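Local coordinates for protein NK CELL activating receptor (Homo sapiens, PDB 1HKF) that acts as a cytotoxicity-activating receptor of natural killer cells that may help activated cells lyse tumour cells, represented here by its extracellular immunoglobulin V-set domain, at residues G25-V30 / T85-D90; S96-C101 / R116-V121. All blocks are in the same frame, centred on the assembly; numbering follows the deposited sequence.

Interaction 1 (G25-V30 / T85-D90)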
loop_
_atom_site.group_PDB
_atom_site.type_symbol
_atom_site.label_atom_id
_atom_site.label_comp_id
_atom_site.label_asym_id
_atom_site.label_seq_id
_atom_site.Cartn_x
_atom_site.Cartn_y
_atom_site.Cartn_z
ATOM N N GLY A 25 -6.639 10.033 1.555
ATOM C CA GLY A 25 -6.809 9.329 2.805
ATOM C C GLY A 25 -6.109 7.983 2.774
ATOM O O GLY A 25 -5.701 7.511 3.822
ATOM N N GLN A 26 -5.961 7.322 1.615
ATOM C CA GLN A 26 -5.307 6.024 1.658
ATOM C C GLN A 26 -3.830 6.092 1.939
ATOM O O GLN A 26 -3.237 7.175 2.034
ATOM C CB GLN A 26 -5.496 5.265 0.366
ATOM C CG GLN A 26 -6.927 5.086 -0.005
ATOM C CD GLN A 26 -7.602 4.045 0.835
ATOM O OE1 GLN A 26 -7.128 2.905 0.945
ATOM N NE2 GLN A 26 -8.718 4.417 1.418
ATOM N N THR A 27 -3.255 4.906 2.091
ATOM C CA THR A 27 -1.827 4.753 2.329
ATOM C C THR A 27 -1.196 4.070 1.126
ATOM O O THR A 27 -1.730 3.083 0.596
ATOM C CB THR A 27 -1.530 3.882 3.551
ATOM O OG1 THR A 27 -1.765 4.642 4.742
ATOM C CG2 THR A 27 -0.056 3.423 3.530
ATOM N N LEU A 28 -0.077 4.611 0.666
ATOM C CA LEU A 28 0.604 3.988 -0.469
ATOM C C LEU A 28 1.867 3.254 -0.048
ATOM O O LEU A 28 2.667 3.790 0.725
ATOM C CB LEU A 28 1.010 5.015 -1.495
ATOM C CG LEU A 28 1.649 4.221 -2.635
ATOM C CD1 LEU A 28 0.753 2.985 -3.095
ATOM C CD2 LEU A 28 1.876 5.168 -3.724
ATOM N N THR A 29 2.038 2.051 -0.588
ATOM C CA THR A 29 3.195 1.191 -0.351
ATOM C C THR A 29 3.923 0.994 -1.678
ATOM O O THR A 29 3.291 0.616 -2.672
ATOM C CB THR A 29 2.727 -0.173 0.092
ATOM O OG1 THR A 29 1.963 -0.022 1.298
ATOM C CG2 THR A 29 3.865 -1.084 0.352
ATOM N N VAL A 30 5.240 1.246 -1.712
ATOM C CA VAL A 30 6.024 1.015 -2.938
ATOM C C VAL A 30 7.258 0.139 -2.630
ATOM O O VAL A 30 8.090 0.480 -1.771
ATOM C CB VAL A 30 6.533 2.341 -3.549
ATOM C CG1 VAL A 30 7.313 2.072 -4.839
ATOM C CG2 VAL A 30 5.375 3.255 -3.871
ATOM N N THR A 85 10.840 -0.937 1.152
ATOM C CA THR A 85 9.458 -0.561 0.949
ATOM C C THR A 85 9.254 0.838 1.434
ATOM O O THR A 85 9.569 1.132 2.581
ATOM C CB THR A 85 8.504 -1.408 1.814
ATOM O OG1 THR A 85 8.632 -2.796 1.466
ATOM C CG2 THR A 85 7.067 -0.944 1.569
ATOM N N VAL A 86 8.741 1.697 0.567
ATOM C CA VAL A 86 8.400 3.054 0.953
ATOM C C VAL A 86 6.875 3.071 1.320
ATOM O O VAL A 86 6.054 2.456 0.630
ATOM C CB VAL A 86 8.585 4.022 -0.233
ATOM C CG1 VAL A 86 8.179 5.476 0.170
ATOM C CG2 VAL A 86 10.054 3.974 -0.696
ATOM N N THR A 87 6.510 3.772 2.392
ATOM C CA THR A 87 5.100 3.916 2.788
ATOM C C THR A 87 4.809 5.411 2.855
ATOM O O THR A 87 5.594 6.163 3.395
ATOM C CB THR A 87 4.807 3.253 4.147
ATOM O OG1 THR A 87 5.061 1.843 4.062
ATOM C CG2 THR A 87 3.316 3.389 4.515
ATOM N N MET A 88 3.736 5.846 2.194
ATOM C CA MET A 88 3.281 7.248 2.212
ATOM C C MET A 88 1.842 7.184 2.810
ATOM O O MET A 88 0.943 6.521 2.264
ATOM C CB MET A 88 3.153 7.805 0.801
ATOM C CG MET A 88 4.433 8.254 0.147
ATOM S SD MET A 88 4.034 8.923 -1.494
ATOM C CE MET A 88 3.952 10.611 -1.132
ATOM N N THR A 89 1.633 7.803 3.941
ATOM C CA THR A 89 0.311 7.693 4.556
ATOM C C THR A 89 -0.472 8.957 4.338
ATOM O O THR A 89 0.094 10.038 3.937
ATOM C CB THR A 89 0.363 7.423 6.098
ATOM O OG1 THR A 89 0.976 8.516 6.735
ATOM C CG2 THR A 89 1.164 6.208 6.434
ATOM N N ASP A 90 -1.788 8.803 4.494
ATOM C CA ASP A 90 -2.666 9.944 4.363
ATOM C C ASP A 90 -2.519 10.683 3.037
ATOM O O ASP A 90 -2.317 11.906 3.015
ATOM C CB ASP A 90 -2.378 10.933 5.498
ATOM C CG ASP A 90 -3.474 11.977 5.620
ATOM O OD1 ASP A 90 -4.679 11.571 5.475
ATOM O OD2 ASP A 90 -3.140 13.186 5.827
HETATM O O HOH W 1 -3.715 6.566 5.149
#

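Interaction 2 (S96-C101 / R116-V121)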
loop_
_atom_site.group_PDB
_atom_site.type_symbol
_atom_site.label_atom_id
_atom_site.label_comp_id
_atom_site.label_asym_id
_atom_site.label_seq_id
_atom_site.Cartn_x
_atom_site.Cartn_y
_atom_site.Cartn_z
ATOM N N SER A 96 0.127 13.917 -5.881
ATOM C CA SER A 96 0.157 13.410 -7.236
ATOM C C SER A 96 1.393 13.926 -7.915
ATOM O O SER A 96 1.814 15.057 -7.680
ATOM C CB SER A 96 -1.104 13.850 -8.007
ATOM O OG SER A 96 -2.211 12.980 -7.725
ATOM N N GLY A 97 1.988 13.103 -8.763
ATOM C CA GLY A 97 3.204 13.560 -9.424
ATOM C C GLY A 97 4.174 12.415 -9.694
ATOM O O GLY A 97 3.824 11.227 -9.515
ATOM N N HIS A 98 5.378 12.772 -10.153
ATOM C CA HIS A 98 6.410 11.771 -10.489
ATOM C C HIS A 98 7.324 11.603 -9.299
ATOM O O HIS A 98 7.695 12.575 -8.654
ATOM C CB HIS A 98 7.241 12.239 -11.698
ATOM C CG HIS A 98 6.575 11.992 -13.016
ATOM N ND1 HIS A 98 6.009 12.998 -13.764
ATOM C CD2 HIS A 98 6.319 10.840 -13.685
ATOM C CE1 HIS A 98 5.426 12.482 -14.833
ATOM N NE2 HIS A 98 5.595 11.172 -14.810
ATOM N N TYR A 99 7.697 10.364 -9.039
ATOM C CA TYR A 99 8.568 10.017 -7.918
ATOM C C TYR A 99 9.586 8.989 -8.394
ATOM O O TYR A 99 9.371 8.303 -9.392
ATOM C CB TYR A 99 7.752 9.321 -6.789
ATOM C CG TYR A 99 6.771 10.205 -6.014
ATOM C CD1 TYR A 99 5.546 10.574 -6.552
ATOM C CD2 TYR A 99 7.108 10.695 -4.770
ATOM C CE1 TYR A 99 4.673 11.428 -5.865
ATOM C CE2 TYR A 99 6.244 11.556 -4.043
ATOM C CZ TYR A 99 5.024 11.919 -4.606
ATOM O OH TYR A 99 4.187 12.790 -3.898
ATOM N N TRP A 100 10.658 8.841 -7.636
ATOM C CA TRP A 100 11.671 7.822 -7.919
ATOM C C TRP A 100 12.103 7.207 -6.610
ATOM O O TRP A 100 12.258 7.906 -5.617
ATOM C CB TRP A 100 12.974 8.413 -8.470
ATOM C CG TRP A 100 12.928 9.092 -9.790
ATOM C CD1 TRP A 100 12.485 10.350 -10.042
ATOM C CD2 TRP A 100 13.411 8.574 -11.016
ATOM N NE1 TRP A 100 12.667 10.650 -11.360
ATOM C CE2 TRP A 100 13.238 9.571 -11.983
ATOM C CE3 TRP A 100 13.987 7.350 -11.397
ATOM C CZ2 TRP A 100 13.621 9.393 -13.326
ATOM C CZ3 TRP A 100 14.371 7.166 -12.732
ATOM C CH2 TRP A 100 14.182 8.185 -13.678
ATOM N N CYS A 101 12.280 5.901 -6.610
ATOM C CA CYS A 101 12.886 5.289 -5.460
ATOM C C CYS A 101 14.362 5.165 -6.009
ATOM O O CYS A 101 14.579 4.763 -7.155
ATOM C CB CYS A 101 12.250 3.942 -5.133
ATOM S SG CYS A 101 12.543 2.734 -6.408
ATOM N N ARG A 116 11.230 5.089 -11.770
ATOM C CA ARG A 116 10.359 6.253 -11.831
ATOM C C ARG A 116 8.900 5.785 -11.737
ATOM O O ARG A 116 8.517 4.751 -12.341
ATOM C CB ARG A 116 10.549 6.998 -13.149
ATOM C CG ARG A 116 10.026 8.406 -13.132
ATOM C CD ARG A 116 9.944 9.001 -14.557
ATOM N NE ARG A 116 9.852 10.470 -14.498
ATOM C CZ ARG A 116 9.288 11.211 -15.448
ATOM N NH1 ARG A 116 8.788 10.620 -16.532
ATOM N NH2 ARG A 116 9.172 12.531 -15.295
ATOM N N PHE A 117 8.103 6.553 -10.986
ATOM C CA PHE A 117 6.682 6.220 -10.792
ATOM C C PHE A 117 5.879 7.469 -11.002
ATOM O O PHE A 117 6.404 8.569 -10.807
ATOM C CB PHE A 117 6.396 5.740 -9.356
ATOM C CG PHE A 117 7.061 4.440 -9.001
ATOM C CD1 PHE A 117 8.341 4.424 -8.429
ATOM C CD2 PHE A 117 6.429 3.245 -9.245
ATOM C CE1 PHE A 117 8.957 3.194 -8.120
ATOM C CE2 PHE A 117 7.050 2.036 -8.939
ATOM C CZ PHE A 117 8.318 2.020 -8.376
ATOM N N TYR A 118 4.630 7.290 -11.430
ATOM C CA TYR A 118 3.700 8.424 -11.542
ATOM C C TYR A 118 2.542 8.096 -10.545
ATOM O O TYR A 118 1.825 7.060 -10.699
ATOM C CB TYR A 118 3.111 8.587 -12.946
ATOM C CG TYR A 118 2.382 9.920 -13.058
ATOM C CD1 TYR A 118 3.071 11.109 -12.927
ATOM C CD2 TYR A 118 1.028 9.998 -13.240
ATOM C CE1 TYR A 118 2.422 12.337 -12.969
ATOM C CE2 TYR A 118 0.363 11.248 -13.297
ATOM C CZ TYR A 118 1.066 12.390 -13.158
ATOM O OH TYR A 118 0.460 13.622 -13.196
ATOM N N LEU A 119 2.438 8.910 -9.495
ATOM C CA LEU A 119 1.380 8.729 -8.474
ATOM C C LEU A 119 0.220 9.609 -8.817
ATOM O O LEU A 119 0.372 10.828 -8.991
ATOM C CB LEU A 119 1.814 9.162 -7.066
ATOM C CG LEU A 119 0.769 9.017 -5.911
ATOM C CD1 LEU A 119 0.388 7.564 -5.704
ATOM C CD2 LEU A 119 1.355 9.515 -4.614
ATOM N N VAL A 120 -0.937 8.974 -8.914
ATOM C CA VAL A 120 -2.163 9.686 -9.174
ATOM C C VAL A 120 -3.066 9.526 -7.959
ATOM O O VAL A 120 -3.451 8.417 -7.585
ATOM C CB VAL A 120 -2.849 9.148 -10.399
ATOM C CG1 VAL A 120 -4.147 9.957 -10.636
ATOM C CG2 VAL A 120 -1.906 9.348 -11.613
ATOM N N VAL A 121 -3.307 10.630 -7.260
ATOM C CA VAL A 121 -4.202 10.532 -6.113
ATOM C C VAL A 121 -5.474 11.314 -6.412
ATOM O O VAL A 121 -5.399 12.495 -6.727
ATOM C CB VAL A 121 -3.566 11.112 -4.819
ATOM C CG1 VAL A 121 -4.587 10.983 -3.621
ATOM C CG2 VAL A 121 -2.255 10.363 -4.486
#

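Interaction 1 (G25-V30 / T85-D90)
G25 and D90 face each other where the two segments come together, joined through a bridging water. This water donates to G25 O at 2.6 Å, accepts from D90 N and is hydrogen-bonded to T27 OG1, so one molecule ties three polar atoms of the two segments before the sheet pairing begins. The D90 carboxylate is engaged by R92 in a salt bridge. The side chain of Q26 sets off away from 85-90, and its OE1 accepts from the backbone N of R31 of the second subunit. T27 sends its two branches to different neighbours: OG1 lies alongside T89, and chi1 of -76° sets it beside the backbone N and leaves CG2 anti to that N, where T27 CG2 meets T87 CG2 at 3.5 Å. Regular antiparallel pairing starts at L28, whose N and O both bond to M88, with L28 N to M88 O at 2.7 Å. Both side chains start out on the same, inward face, L28 CB lying 4.2 Å from M88 CB, and the end of M88 then leads away from 25-30. T29 forms a non-hydrogen-bonded pair with T87; its CG2 presses on T85 CG2 at 3.4 Å, a tight methyl contact, and its OG1 is hydrogen-bonded to T29 OG1 of the second subunit. V30 repeats the double bond with V86, V30 N to V86 O spanning 2.8 Å. The chemistry is therefore split by face: L28, V30, V86 and M88 give the sheet a greasy inner side, whereas the threonines cover the other with methyls and hydroxyls, and T27 and T29 also pack against the second subunit.

Interaction 2 (S96-C101 / R116-V121)
S96 OG receives V121 N in a short, almost straight bond of 2.6 Å (N-H...O 173°), a side-chain hydroxyl taking the role of a strand acceptor just before the regular pairing starts; a weak hydrogen bond also joins this hydroxyl to E93 O. Further toward the turn of the hairpin, G97 and L119 exchange two backbone bonds, with L119 N to G97 O at 2.7 Å. Y99 and F117 do the same, and Y99 N to F117 O measures 2.8 Å. Between these pairs the H98 ring is sandwiched: the edge of Y118 leans onto one face with CD1, and the R116 guanidinium lies flat on the opposite face, 3.6 Å between centres and planes 4° apart. The extended R116 chain first crosses the W100 indole, CB sitting 3.6 Å from the centroid of its six-membered ring, directly over the face. E49 OE1 satisfies both R116 NE, in a salt bridge, and W100 NE1, so one carboxylate oxygen is shared by the two residues of this CH-pi contact and probably helps to fix both. On the inner face Y99 CE1 packs on L119 CB at 3.8 Å, and Y99 OH is bonded to D95 O. C101 SG, disulfide-linked to C32, stands at the edge of the F117 ring, 5.4 Å from its centroid. This antiparallel pairing of 97-104 with 111-121, carrying the cysteine that ties the two sheets together, is the F-G hairpin of an immunoglobulin V-set domain.

Overall arrangement
Interactions 1 and 2 belong to the two opposed sheets of the V-set sandwich, with centres about 12 Å apart, and meet through their inward side chains. L28 CD2 touches L119 CD1 at 3.4 Å, V30 CG1 reaches F117 CZ at 3.7 Å, and M88 CE lies 3.5 Å from Y99 OH. W46, on strand 43-49, adds to this interior by touching V30, V86 and M88 as well as Y99 and C101. The disulfide from C101 to C32 joins the F strand of interaction 2 to the strand that holds 28-30. They differ in their surroundings: segment 25-30, on an outermost strand of its sheet, meets the second subunit, whereas no other chain of the assembly touches interaction 2.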